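Local coordinates for protein Asp/Glu-specific dipeptidyl-peptidase (Flavobacterium psychrophilum, PDB 5JXF) that removes dipeptides from the N-terminus of oligopeptides as a serine peptidase of family S46, with strict specificity for an acidic residue at the P1 position, at residues Thr159-Lys164 against Ile557-Arg562; Glu291-Phe296 against Lys393-Ile398; Phe238-Val243 against Asn721-Val726; Ser87-Ile90 against Leu95-Thr98. One frame throughout, in Å; residues are numbered along the deposited sequence.

Interaction 1: residues Thr159-Lys164 against Ile557-Arg562; sequences TSETEK and INALQR
Glu161 reaches across to helix 547-571 and lays its carboxylate end against the methyl group of Ala559. Its CD comes within 3.6 Å of Ala559 CB. Both carboxylate oxygens also touch that methyl. Beyond CG the Glu161 chain is extended, and it slides past Arg562 running in the opposite direction. The Arg562 chain starts with CG anti to its backbone N (chi1 176°) and bends at chi3, which brings the guanidinium back beside Ala559. Glu161 CG then lies at the guanidinium edge, 3.9 Å from Arg562 NH2. The carboxylate and guanidinium planes are 70° apart. Glu161 OE2 stays 4.1 Å from Arg562 NH2, too far for a salt bridge, though the charges probably still attract. Lys164 NZ approaches the same Arg562 NH2 obliquely, at 4.4 Å, so the carboxylate may ease the crowding of two positive groups. One face of the guanidinium has Ala559 O over its centre. Glu161 holds the N-cap position of helix 162-178, whose start thus meets the flank of helix 547-571, partly buried packing away from the catalytic site. Elsewhere on that second helix, Ile557 and Leu560 pack on helix 386-415, and Arg562 O accepts a hydrogen bond from Asn196.

Interaction 2: residues Glu291-Phe296 against Lys393-Ile398; sequences EYLPSF and KYYTEI
Tyr395 reaches from helix 386-415 to the start of helix 295-325, and its side chain meets Phe296, Pro294 and Leu293 in turn. At the root, Tyr395 CB sits 3.9 Å from Phe296 CB. The same Phe296 CB touches the first ring atoms, with Tyr395 CG 4.1 Å away and CD2 no farther. The other ortho carbon, Tyr395 CD1, lies 4.1 Å from Phe296 O. Phe296 C lies over one ring face, 4.3 Å above its plane and offset toward the rim. Farther out, Tyr395 CE2 meets Pro294 CG at 3.8 Å. The proline approaches obliquely, and the two side chains cross at about a right angle. At the tip, Tyr395 OH comes to 4.4 Å from Leu293 CD2, a loose contact. The Phe296 ring takes no such part. Its CG stands anti to the carbonyl carbon (chi1 -43°), and the phenyl leads away from Tyr395, leaving CB and the main chain to do the touching. The contact is apolar packing at a helix start; Pro294 holds the N-cap position of helix 295-325. Phe391 of helix 386-415 also packs on Pro294 and Phe296. Helix 547-571 closes in through Gln561 on Pro294 and Ile557 on Tyr395, and Glu368 of helix 360-375 binds Ser295 OG.

Interaction 3: residues Phe238-Val243 against Asn721-Val726; sequences FSMFRV and NEMKLV
The backbones of Arg242 and Glu722 pass far apart, their CA atoms 11.7 Å from each other, so long side chains must bridge the space. Arg242 and Glu722 come from opposite directions, and the carboxylate meets the edge of the guanidinium, near its plane, in a salt bridge. CG of Arg242 lies on the far side of CB from the main-chain N (chi1 -176°), and the chain runs outward from its strand before bending at chi3. Arg242 NH1 donates to Glu722 OE2 at 2.7 Å. That oxygen is met on its syn side, 29° out of the carboxylate plane, while it lies close to the guanidinium plane. The second bond is weak, with Arg242 NH2 3.3 Å from Glu722 OE1. The two planes are 27° apart, so the pairing is twisted and uneven, with NH1 to OE2 the stronger bond. Strand 239-245 belongs to the chymotrypsin-like beta-barrel part of the peptidase. It begins two residues after Asp237, a charge-relay residue by similarity, whose side chain is about 11 Å from that of Met240. Both charges have further partners. Arg242 NE forms a salt bridge with Glu130 and NH1 also bonds Lys93 O, while Ser91 OG bonds Glu722 OE2. A leucine in place of Arg242 would probably leave the carboxylates of Glu722 and Glu130 without their positive mate and Glu722 less firmly held. Beside the salt bridge, Met240 and Met723 reach toward each other tip to tip, CE to CE at 4.0 Å. Both chains are extended beyond CG. Helix 703-713 flanks this pair, with Val710 on Met240 and Leu707 on Met723.

Interaction 4: residues Ser87-Ile90 against Leu95-Thr98; sequences SEVI and LILT
Glu88 places its CG between the backbone N and the carbonyl carbon (chi1 61°), then bends at chi2 (-104°), and this brings the acid alongside Leu97. Leu97 turns its CG beside its own carbonyl carbon, and the two side chains lie side by side, pointing the same way. Glu88 OE2 rests 3.6 Å from Leu97 CD2. Glu88 OE1 is 3.2 Å from Leu97 O, a meeting of two acceptors. OE2 is buried with no polar partner in the model, a setting likely to raise the pKa of the acid. Were Glu88 shortened to an alanine, a gap would probably open beside Leu97 CD2, and Leu673 and Leu676 would lose a packing partner. The segments form a beta hairpin of the chymotrypsin-like barrel. Glu88 and Leu97 are its antiparallel hydrogen-bonded pair, with Glu88 N to Leu97 O at 3.0 Å and Leu97 N to Glu88 O at 2.8 Å. Nearer the turn, Ile90 N donates to Leu95 O at 2.9 Å and almost straight, 173° at the hydrogen. Val89 and Ile96 are the non-hydrogen-bonded pair and point to the opposite sheet face. Their CG2 methyls touch at 4.1 Å. Ile90 slants across two leucines, with CG1 on Leu95 CG and CD1 4.1 Å from Leu97 CB. At the other end, Ser87 CB packs on Thr98 CB at 4.0 Å. The hydroxyls turn elsewhere, Ser87 OG to Pro79 O and Thr98 OG1 to Thr86 O.

The four contacts fall into two pairs on opposite sides of the chain's centre. Interactions 3 and 4 lie together, their centres 6 Å apart, because strands 95-98 and 239-245 are neighbours in one sheet. Phe241 O to Ile96 N at 2.8 Å is a probable hydrogen bond between them. Interaction 4 comes nearest the catalytic residues. The Thr98 side chain is about 6 Å from that of Ser662, a charge-relay residue by similarity, and about 9 Å from the bound aspartic acid. Interactions 1 and 2 join helices, with centres 15 Å apart, and touch where Ile557 CG2 meets Tyr395 OH at 3.4 Å. Their centres lie 40 to 46 Å from those of the other pair.

Interaction 1: residues Thr159-Lys164 against Ile557-Arg562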
loop_
_atom_site.group_PDB
_atom_site.type_symbol
_atom_site.label_atom_id
_atom_site.label_comp_id
_atom_site.label_asym_id
_atom_site.label_seq_id
_atom_site.Cartn_x
_atom_site.Cartn_y
_atom_site.Cartn_z
ATOM N N THR A 159 -6.946 -36.235 42.766
ATOM C CA THR A 159 -7.917 -35.119 42.928
ATOM C C THR A 159 -9.002 -34.819 41.878
ATOM O O THR A 159 -9.726 -35.774 41.386
ATOM C CB THR A 159 -7.046 -33.898 43.207
ATOM O OG1 THR A 159 -6.139 -34.385 44.201
ATOM C CG2 THR A 159 -7.851 -32.810 44.012
ATOM N N SER A 160 -9.206 -33.527 41.585
ATOM C CA SER A 160 -10.485 -32.988 41.113
ATOM C C SER A 160 -10.175 -31.806 40.224
ATOM O O SER A 160 -10.592 -30.669 40.503
ATOM C CB SER A 160 -11.384 -32.580 42.294
ATOM O OG SER A 160 -11.290 -31.199 42.635
ATOM N N GLU A 161 -9.418 -32.107 39.168
ATOM C CA GLU A 161 -8.810 -31.140 38.249
ATOM C C GLU A 161 -8.431 -29.737 38.765
ATOM O O GLU A 161 -7.302 -29.307 38.543
ATOM C CB GLU A 161 -9.710 -31.000 37.022
ATOM C CG GLU A 161 -9.021 -31.553 35.771
ATOM C CD GLU A 161 -9.981 -31.997 34.686
ATOM O OE1 GLU A 161 -11.100 -31.439 34.600
ATOM O OE2 GLU A 161 -9.605 -32.910 33.918
ATOM N N THR A 162 -9.351 -29.030 39.423
ATOM C CA THR A 162 -9.053 -27.690 39.928
ATOM C C THR A 162 -8.317 -27.761 41.279
ATOM O O THR A 162 -7.485 -26.888 41.572
ATOM C CB THR A 162 -10.336 -26.816 40.074
ATOM O OG1 THR A 162 -10.005 -25.434 39.862
ATOM C CG2 THR A 162 -10.935 -26.955 41.467
ATOM N N GLU A 163 -8.633 -28.753 42.119
ATOM C CA GLU A 163 -7.865 -28.857 43.346
ATOM C C GLU A 163 -6.604 -29.658 43.067
ATOM O O GLU A 163 -5.720 -29.781 43.916
ATOM C CB GLU A 163 -8.663 -29.417 44.527
ATOM C CG GLU A 163 -8.234 -28.643 45.801
ATOM C CD GLU A 163 -9.255 -28.528 46.906
ATOM O OE1 GLU A 163 -9.038 -29.137 47.985
ATOM O OE2 GLU A 163 -10.256 -27.807 46.703
ATOM N N LYS A 164 -6.517 -30.150 41.836
ATOM C CA LYS A 164 -5.269 -30.638 41.277
ATOM C C LYS A 164 -4.323 -29.449 41.004
ATOM O O LYS A 164 -3.121 -29.522 41.288
ATOM C CB LYS A 164 -5.545 -31.437 40.001
ATOM C CG LYS A 164 -4.924 -32.823 40.005
ATOM C CD LYS A 164 -5.508 -33.735 38.928
ATOM C CE LYS A 164 -4.644 -33.724 37.670
ATOM N NZ LYS A 164 -5.026 -34.817 36.730
ATOM N N ILE A 557 -11.903 -26.640 29.295
ATOM C CA ILE A 557 -11.181 -26.459 28.038
ATOM C C ILE A 557 -9.667 -26.521 28.244
ATOM O O ILE A 557 -8.958 -27.198 27.499
ATOM C CB ILE A 557 -11.562 -25.129 27.367
ATOM C CG1 ILE A 557 -13.022 -25.185 26.898
ATOM C CG2 ILE A 557 -10.637 -24.843 26.192
ATOM C CD1 ILE A 557 -13.647 -23.839 26.616
ATOM N N ASN A 558 -9.176 -25.827 29.264
ATOM C CA ASN A 558 -7.748 -25.845 29.592
ATOM C C ASN A 558 -7.238 -27.243 29.903
ATOM O O ASN A 558 -6.198 -27.661 29.392
ATOM C CB ASN A 558 -7.464 -24.923 30.775
ATOM C CG ASN A 558 -7.537 -23.456 30.392
ATOM O OD1 ASN A 558 -7.320 -23.095 29.232
ATOM N ND2 ASN A 558 -7.858 -22.606 31.358
ATOM N N ALA A 559 -7.980 -27.960 30.741
ATOM C CA ALA A 559 -7.629 -29.324 31.104
ATOM C C ALA A 559 -7.596 -30.193 29.862
ATOM O O ALA A 559 -6.674 -30.978 29.641
ATOM C CB ALA A 559 -8.616 -29.879 32.113
ATOM N N LEU A 560 -8.617 -30.041 29.043
ATOM C CA LEU A 560 -8.687 -30.768 27.794
ATOM C C LEU A 560 -7.503 -30.396 26.888
ATOM O O LEU A 560 -6.914 -31.252 26.223
ATOM C CB LEU A 560 -10.022 -30.484 27.118
ATOM C CG LEU A 560 -11.314 -31.156 27.585
ATOM C CD1 LEU A 560 -12.472 -30.440 26.943
ATOM C CD2 LEU A 560 -11.351 -32.639 27.239
ATOM N N GLN A 561 -7.146 -29.116 26.891
ATOM C CA GLN A 561 -6.016 -28.621 26.103
ATOM C C GLN A 561 -4.689 -29.211 26.596
ATOM O O GLN A 561 -3.801 -29.523 25.800
ATOM C CB GLN A 561 -5.974 -27.088 26.150
ATOM C CG GLN A 561 -4.876 -26.459 25.318
ATOM C CD GLN A 561 -4.932 -26.872 23.865
ATOM O OE1 GLN A 561 -5.919 -26.610 23.172
ATOM N NE2 GLN A 561 -3.870 -27.518 23.390
ATOM N N ARG A 562 -4.566 -29.370 27.911
ATOM C CA ARG A 562 -3.406 -30.036 28.491
ATOM C C ARG A 562 -3.241 -31.449 27.925
ATOM O O ARG A 562 -2.125 -31.871 27.610
ATOM C CB ARG A 562 -3.519 -30.082 30.019
ATOM C CG ARG A 562 -2.398 -30.853 30.713
ATOM C CD ARG A 562 -2.454 -30.706 32.230
ATOM N NE ARG A 562 -3.571 -31.448 32.815
ATOM C CZ ARG A 562 -4.702 -30.890 33.236
ATOM N NH1 ARG A 562 -4.862 -29.578 33.149
ATOM N NH2 ARG A 562 -5.671 -31.637 33.748
#

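Interaction 2: residues Glu291-Phe296 against Lys393-Ile398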
loop_
_atom_site.group_PDB
_atom_site.type_symbol
_atom_site.label_atom_id
_atom_site.label_comp_id
_atom_site.label_asym_id
_atom_site.label_seq_id
_atom_site.Cartn_x
_atom_site.Cartn_y
_atom_site.Cartn_z
ATOM N N GLU A 291 0.288 -22.782 19.208
ATOM C CA GLU A 291 0.383 -23.421 17.898
ATOM C C GLU A 291 -0.468 -24.676 17.799
ATOM O O GLU A 291 -0.676 -25.207 16.705
ATOM C CB GLU A 291 1.835 -23.782 17.567
ATOM C CG GLU A 291 2.823 -22.614 17.560
ATOM C CD GLU A 291 2.464 -21.522 16.569
ATOM O OE1 GLU A 291 1.727 -21.789 15.595
ATOM O OE2 GLU A 291 2.923 -20.385 16.780
ATOM N N TYR A 292 -0.955 -25.154 18.938
ATOM C CA TYR A 292 -1.557 -26.476 18.971
ATOM C C TYR A 292 -3.045 -26.469 19.308
ATOM O O TYR A 292 -3.567 -27.435 19.864
ATOM C CB TYR A 292 -0.786 -27.332 19.961
ATOM C CG TYR A 292 0.696 -27.273 19.695
ATOM C CD1 TYR A 292 1.242 -27.919 18.596
ATOM C CD2 TYR A 292 1.549 -26.542 20.523
ATOM C CE1 TYR A 292 2.594 -27.862 18.340
ATOM C CE2 TYR A 292 2.904 -26.475 20.268
ATOM C CZ TYR A 292 3.418 -27.136 19.173
ATOM O OH TYR A 292 4.764 -27.082 18.906
ATOM N N LEU A 293 -3.720 -25.381 18.961
ATOM C CA LEU A 293 -5.135 -25.242 19.259
ATOM C C LEU A 293 -5.973 -26.149 18.371
ATOM O O LEU A 293 -5.532 -26.570 17.306
ATOM C CB LEU A 293 -5.574 -23.787 19.090
ATOM C CG LEU A 293 -5.145 -22.830 20.201
ATOM C CD1 LEU A 293 -5.605 -21.415 19.902
ATOM C CD2 LEU A 293 -5.666 -23.302 21.546
ATOM N N PRO A 294 -7.185 -26.478 18.830
ATOM C CA PRO A 294 -8.196 -27.162 18.025
ATOM C C PRO A 294 -8.809 -26.213 17.011
ATOM O O PRO A 294 -8.647 -25.005 17.166
ATOM C CB PRO A 294 -9.233 -27.555 19.060
ATOM C CG PRO A 294 -9.153 -26.409 20.030
ATOM C CD PRO A 294 -7.686 -26.204 20.187
ATOM N N SER A 295 -9.516 -26.754 16.021
ATOM C CA SER A 295 -10.226 -25.958 15.025
ATOM C C SER A 295 -11.123 -24.918 15.668
ATOM O O SER A 295 -11.217 -23.777 15.210
ATOM C CB SER A 295 -11.083 -26.860 14.127
ATOM O OG SER A 295 -10.290 -27.673 13.282
ATOM N N PHE A 296 -11.787 -25.333 16.739
ATOM C CA PHE A 296 -12.859 -24.551 17.327
ATOM C C PHE A 296 -12.327 -23.325 18.058
ATOM O O PHE A 296 -13.043 -22.335 18.238
ATOM C CB PHE A 296 -13.680 -25.441 18.255
ATOM C CG PHE A 296 -13.952 -26.806 17.681
ATOM C CD1 PHE A 296 -14.911 -26.977 16.688
ATOM C CD2 PHE A 296 -13.241 -27.915 18.122
ATOM C CE1 PHE A 296 -15.162 -28.229 16.151
ATOM C CE2 PHE A 296 -13.486 -29.167 17.588
ATOM C CZ PHE A 296 -14.450 -29.324 16.598
ATOM N N LYS A 393 -18.076 -29.054 21.942
ATOM C CA LYS A 393 -19.107 -28.854 22.946
ATOM C C LYS A 393 -18.862 -27.592 23.764
ATOM O O LYS A 393 -19.662 -26.654 23.731
ATOM C CB LYS A 393 -19.182 -30.065 23.873
ATOM N N TYR A 394 -17.740 -27.566 24.478
ATOM C CA TYR A 394 -17.447 -26.472 25.397
ATOM C C TYR A 394 -17.164 -25.142 24.688
ATOM O O TYR A 394 -17.584 -24.084 25.162
ATOM C CB TYR A 394 -16.267 -26.840 26.300
ATOM C CG TYR A 394 -16.485 -28.098 27.119
ATOM C CD1 TYR A 394 -17.429 -28.139 28.138
ATOM C CD2 TYR A 394 -15.724 -29.237 26.890
ATOM C CE1 TYR A 394 -17.624 -29.291 28.889
ATOM C CE2 TYR A 394 -15.911 -30.390 27.631
ATOM C CZ TYR A 394 -16.858 -30.413 28.629
ATOM O OH TYR A 394 -17.029 -31.566 29.365
ATOM N N TYR A 395 -16.467 -25.188 23.556
ATOM C CA TYR A 395 -16.158 -23.959 22.829
ATOM C C TYR A 395 -17.429 -23.292 22.312
ATOM O O TYR A 395 -17.517 -22.064 22.259
ATOM C CB TYR A 395 -15.184 -24.235 21.678
ATOM C CG TYR A 395 -13.733 -24.056 22.075
ATOM C CD1 TYR A 395 -13.208 -22.786 22.308
ATOM C CD2 TYR A 395 -12.891 -25.155 22.240
ATOM C CE1 TYR A 395 -11.881 -22.613 22.684
ATOM C CE2 TYR A 395 -11.562 -24.989 22.614
ATOM C CZ TYR A 395 -11.069 -23.717 22.833
ATOM O OH TYR A 395 -9.760 -23.538 23.198
ATOM N N THR A 396 -18.420 -24.103 21.951
ATOM C CA THR A 396 -19.706 -23.562 21.526
ATOM C C THR A 396 -20.453 -22.979 22.724
ATOM O O THR A 396 -20.984 -21.871 22.652
ATOM C CB THR A 396 -20.591 -24.625 20.837
ATOM O OG1 THR A 396 -19.809 -25.380 19.903
ATOM C CG2 THR A 396 -21.750 -23.964 20.101
ATOM N N GLU A 397 -20.475 -23.722 23.827
ATOM C CA GLU A 397 -21.186 -23.303 25.035
ATOM C C GLU A 397 -20.628 -22.019 25.659
ATOM O O GLU A 397 -21.392 -21.146 26.072
ATOM C CB GLU A 397 -21.164 -24.427 26.073
ATOM N N ILE A 398 -19.299 -21.911 25.724
ATOM C CA ILE A 398 -18.640 -20.780 26.376
ATOM C C ILE A 398 -18.775 -19.479 25.575
ATOM O O ILE A 398 -18.706 -18.389 26.143
ATOM C CB ILE A 398 -17.137 -21.073 26.608
ATOM C CG1 ILE A 398 -16.574 -20.165 27.709
ATOM C CG2 ILE A 398 -16.352 -20.935 25.289
ATOM C CD1 ILE A 398 -15.160 -20.518 28.146
#

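Interaction 3: residues Phe238-Val243 against Asn721-Val726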
loop_
_atom_site.group_PDB
_atom_site.type_symbol
_atom_site.label_atom_id
_atom_site.label_comp_id
_atom_site.label_asym_id
_atom_site.label_seq_id
_atom_site.Cartn_x
_atom_site.Cartn_y
_atom_site.Cartn_z
ATOM N N PHE A 238 15.120 1.555 18.813
ATOM C CA PHE A 238 16.019 1.150 19.890
ATOM C C PHE A 238 16.114 2.149 21.044
ATOM O O PHE A 238 15.769 3.321 20.902
ATOM C CB PHE A 238 17.424 0.879 19.338
ATOM C CG PHE A 238 18.263 2.108 19.151
ATOM C CD1 PHE A 238 18.172 2.860 17.984
ATOM C CD2 PHE A 238 19.161 2.501 20.138
ATOM C CE1 PHE A 238 18.957 3.994 17.807
ATOM C CE2 PHE A 238 19.940 3.620 19.989
ATOM C CZ PHE A 238 19.850 4.376 18.803
ATOM N N SER A 239 16.581 1.667 22.195
ATOM C CA SER A 239 16.959 2.549 23.299
ATOM C C SER A 239 18.012 1.832 24.151
ATOM O O SER A 239 18.185 0.625 24.038
ATOM C CB SER A 239 15.746 2.951 24.139
ATOM O OG SER A 239 15.094 1.810 24.675
ATOM N N MET A 240 18.738 2.586 24.963
ATOM C CA MET A 240 19.851 2.026 25.718
ATOM C C MET A 240 19.708 2.289 27.198
ATOM O O MET A 240 19.331 3.378 27.623
ATOM C CB MET A 240 21.179 2.579 25.222
ATOM C CG MET A 240 21.530 2.113 23.815
ATOM S SD MET A 240 23.172 2.606 23.277
ATOM C CE MET A 240 23.329 1.696 21.735
ATOM N N PHE A 241 20.010 1.261 27.976
ATOM C CA PHE A 241 19.936 1.344 29.426
ATOM C C PHE A 241 21.251 0.844 29.993
ATOM O O PHE A 241 22.063 0.291 29.245
ATOM C CB PHE A 241 18.758 0.518 29.939
ATOM C CG PHE A 241 17.412 1.134 29.649
ATOM C CD1 PHE A 241 16.831 1.018 28.391
ATOM C CD2 PHE A 241 16.732 1.845 30.632
ATOM C CE1 PHE A 241 15.602 1.583 28.136
ATOM C CE2 PHE A 241 15.498 2.408 30.381
ATOM C CZ PHE A 241 14.933 2.276 29.133
ATOM N N ARG A 242 21.487 1.040 31.295
ATOM C CA ARG A 242 22.688 0.477 31.910
ATOM C C ARG A 242 22.332 -0.213 33.226
ATOM O O ARG A 242 21.661 0.372 34.065
ATOM C CB ARG A 242 23.760 1.538 32.158
ATOM C CG ARG A 242 25.056 0.927 32.710
ATOM C CD ARG A 242 26.051 1.962 33.163
ATOM N NE ARG A 242 26.249 2.990 32.148
ATOM C CZ ARG A 242 27.020 2.832 31.077
ATOM N NH1 ARG A 242 27.654 1.680 30.882
ATOM N NH2 ARG A 242 27.140 3.821 30.196
ATOM N N VAL A 243 22.755 -1.460 33.378
ATOM C CA VAL A 243 22.425 -2.223 34.572
ATOM C C VAL A 243 23.429 -1.827 35.669
ATOM O O VAL A 243 24.623 -1.732 35.418
ATOM C CB VAL A 243 22.473 -3.740 34.317
ATOM C CG1 VAL A 243 22.111 -4.531 35.606
ATOM C CG2 VAL A 243 21.559 -4.129 33.174
ATOM N N ASN A 721 32.515 3.636 22.287
ATOM C CA ASN A 721 33.859 3.284 22.734
ATOM C C ASN A 721 33.815 2.146 23.748
ATOM O O ASN A 721 34.787 1.412 23.921
ATOM C CB ASN A 721 34.567 4.508 23.331
ATOM C CG ASN A 721 34.886 5.572 22.280
ATOM O OD1 ASN A 721 35.068 5.259 21.102
ATOM N ND2 ASN A 721 34.969 6.830 22.708
ATOM N N GLU A 722 32.655 2.012 24.386
ATOM C CA GLU A 722 32.372 0.988 25.387
ATOM C C GLU A 722 32.180 -0.380 24.734
ATOM O O GLU A 722 32.341 -1.407 25.377
ATOM C CB GLU A 722 31.112 1.381 26.158
ATOM C CG GLU A 722 31.047 0.995 27.585
ATOM C CD GLU A 722 29.757 1.481 28.222
ATOM O OE1 GLU A 722 29.433 2.677 28.085
ATOM O OE2 GLU A 722 29.052 0.649 28.832
ATOM N N MET A 723 31.817 -0.398 23.456
ATOM C CA MET A 723 31.483 -1.674 22.825
ATOM C C MET A 723 32.709 -2.322 22.191
ATOM O O MET A 723 33.756 -1.709 22.075
ATOM C CB MET A 723 30.391 -1.487 21.779
ATOM C CG MET A 723 29.151 -0.755 22.280
ATOM S SD MET A 723 28.112 -0.304 20.874
ATOM C CE MET A 723 27.257 1.122 21.537
ATOM N N LYS A 724 32.583 -3.581 21.807
ATOM C CA LYS A 724 33.617 -4.216 21.016
ATOM C C LYS A 724 33.112 -4.370 19.573
ATOM O O LYS A 724 32.329 -5.261 19.274
ATOM C CB LYS A 724 34.006 -5.564 21.612
ATOM C CG LYS A 724 34.998 -6.343 20.755
ATOM C CD LYS A 724 35.384 -7.640 21.438
ATOM C CE LYS A 724 36.480 -8.374 20.691
ATOM N NZ LYS A 724 36.884 -9.597 21.436
ATOM N N LEU A 725 33.552 -3.471 18.697
ATOM C CA LEU A 725 33.171 -3.486 17.288
ATOM C C LEU A 725 34.033 -4.487 16.544
ATOM O O LEU A 725 35.248 -4.458 16.673
ATOM C CB LEU A 725 33.323 -2.086 16.696
ATOM C CG LEU A 725 32.551 -1.008 17.460
ATOM C CD1 LEU A 725 32.688 0.330 16.767
ATOM C CD2 LEU A 725 31.069 -1.390 17.599
ATOM N N VAL A 726 33.421 -5.399 15.803
ATOM C CA VAL A 726 34.195 -6.449 15.131
ATOM C C VAL A 726 33.854 -6.582 13.642
ATOM O O VAL A 726 32.811 -6.101 13.188
ATOM C CB VAL A 726 33.986 -7.818 15.797
ATOM C CG1 VAL A 726 34.615 -7.830 17.194
ATOM C CG2 VAL A 726 32.495 -8.169 15.875
#

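Interaction 4: residues Ser87-Ile90 against Leu95-Thr98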
loop_
_atom_site.group_PDB
_atom_site.type_symbol
_atom_site.label_atom_id
_atom_site.label_comp_id
_atom_site.label_asym_id
_atom_site.label_seq_id
_atom_site.Cartn_x
_atom_site.Cartn_y
_atom_site.Cartn_z
ATOM N N SER A 87 16.345 -7.734 26.187
ATOM C CA SER A 87 17.426 -6.774 26.060
ATOM C C SER A 87 18.718 -7.569 25.919
ATOM O O SER A 87 18.707 -8.784 26.058
ATOM C CB SER A 87 17.476 -5.839 27.259
ATOM O OG SER A 87 17.775 -6.570 28.431
ATOM N N GLU A 88 19.813 -6.908 25.565
ATOM C CA GLU A 88 21.069 -7.624 25.409
ATOM C C GLU A 88 22.236 -6.770 25.885
ATOM O O GLU A 88 22.261 -5.565 25.677
ATOM C CB GLU A 88 21.298 -8.064 23.967
ATOM C CG GLU A 88 21.376 -6.925 22.973
ATOM C CD GLU A 88 20.101 -6.796 22.167
ATOM O OE1 GLU A 88 19.029 -7.120 22.714
ATOM O OE2 GLU A 88 20.177 -6.392 20.989
ATOM N N VAL A 89 23.179 -7.403 26.578
ATOM C CA VAL A 89 24.363 -6.699 27.063
ATOM C C VAL A 89 25.368 -6.490 25.931
ATOM O O VAL A 89 25.761 -7.453 25.270
ATOM C CB VAL A 89 25.045 -7.468 28.205
ATOM C CG1 VAL A 89 26.049 -6.560 28.874
ATOM C CG2 VAL A 89 23.989 -7.988 29.222
ATOM N N ILE A 90 25.798 -5.251 25.708
ATOM C CA ILE A 90 26.691 -4.991 24.574
ATOM C C ILE A 90 27.970 -4.291 25.022
ATOM O O ILE A 90 28.716 -3.732 24.228
ATOM C CB ILE A 90 25.970 -4.178 23.470
ATOM C CG1 ILE A 90 25.390 -2.873 23.997
ATOM C CG2 ILE A 90 24.849 -4.985 22.880
ATOM C CD1 ILE A 90 25.131 -1.848 22.862
ATOM N N LEU A 95 26.064 -1.875 29.799
ATOM C CA LEU A 95 25.304 -1.231 28.728
ATOM C C LEU A 95 24.446 -2.270 28.078
ATOM O O LEU A 95 24.962 -3.272 27.583
ATOM C CB LEU A 95 26.234 -0.591 27.698
ATOM C CG LEU A 95 25.561 0.267 26.625
ATOM C CD1 LEU A 95 24.761 1.354 27.316
ATOM C CD2 LEU A 95 26.598 0.887 25.675
ATOM N N ILE A 96 23.129 -2.063 28.125
ATOM C CA ILE A 96 22.193 -2.965 27.453
ATOM C C ILE A 96 21.394 -2.253 26.373
ATOM O O ILE A 96 21.072 -1.057 26.467
ATOM C CB ILE A 96 21.172 -3.648 28.410
ATOM C CG1 ILE A 96 20.267 -2.624 29.080
ATOM C CG2 ILE A 96 21.880 -4.520 29.465
ATOM C CD1 ILE A 96 19.269 -3.258 29.999
ATOM N N LEU A 97 21.046 -3.029 25.364
ATOM C CA LEU A 97 20.352 -2.510 24.200
ATOM C C LEU A 97 18.972 -3.154 24.138
ATOM O O LEU A 97 18.836 -4.348 24.385
ATOM C CB LEU A 97 21.167 -2.791 22.930
ATOM C CG LEU A 97 20.498 -2.402 21.604
ATOM C CD1 LEU A 97 20.465 -0.879 21.497
ATOM C CD2 LEU A 97 21.263 -3.023 20.429
ATOM N N THR A 98 17.948 -2.357 23.863
ATOM C CA THR A 98 16.612 -2.901 23.654
ATOM C C THR A 98 15.854 -2.026 22.612
ATOM O O THR A 98 16.471 -1.205 21.931
ATOM C CB THR A 98 15.821 -3.010 24.997
ATOM O OG1 THR A 98 14.637 -3.790 24.798
ATOM C CG2 THR A 98 15.430 -1.636 25.550
#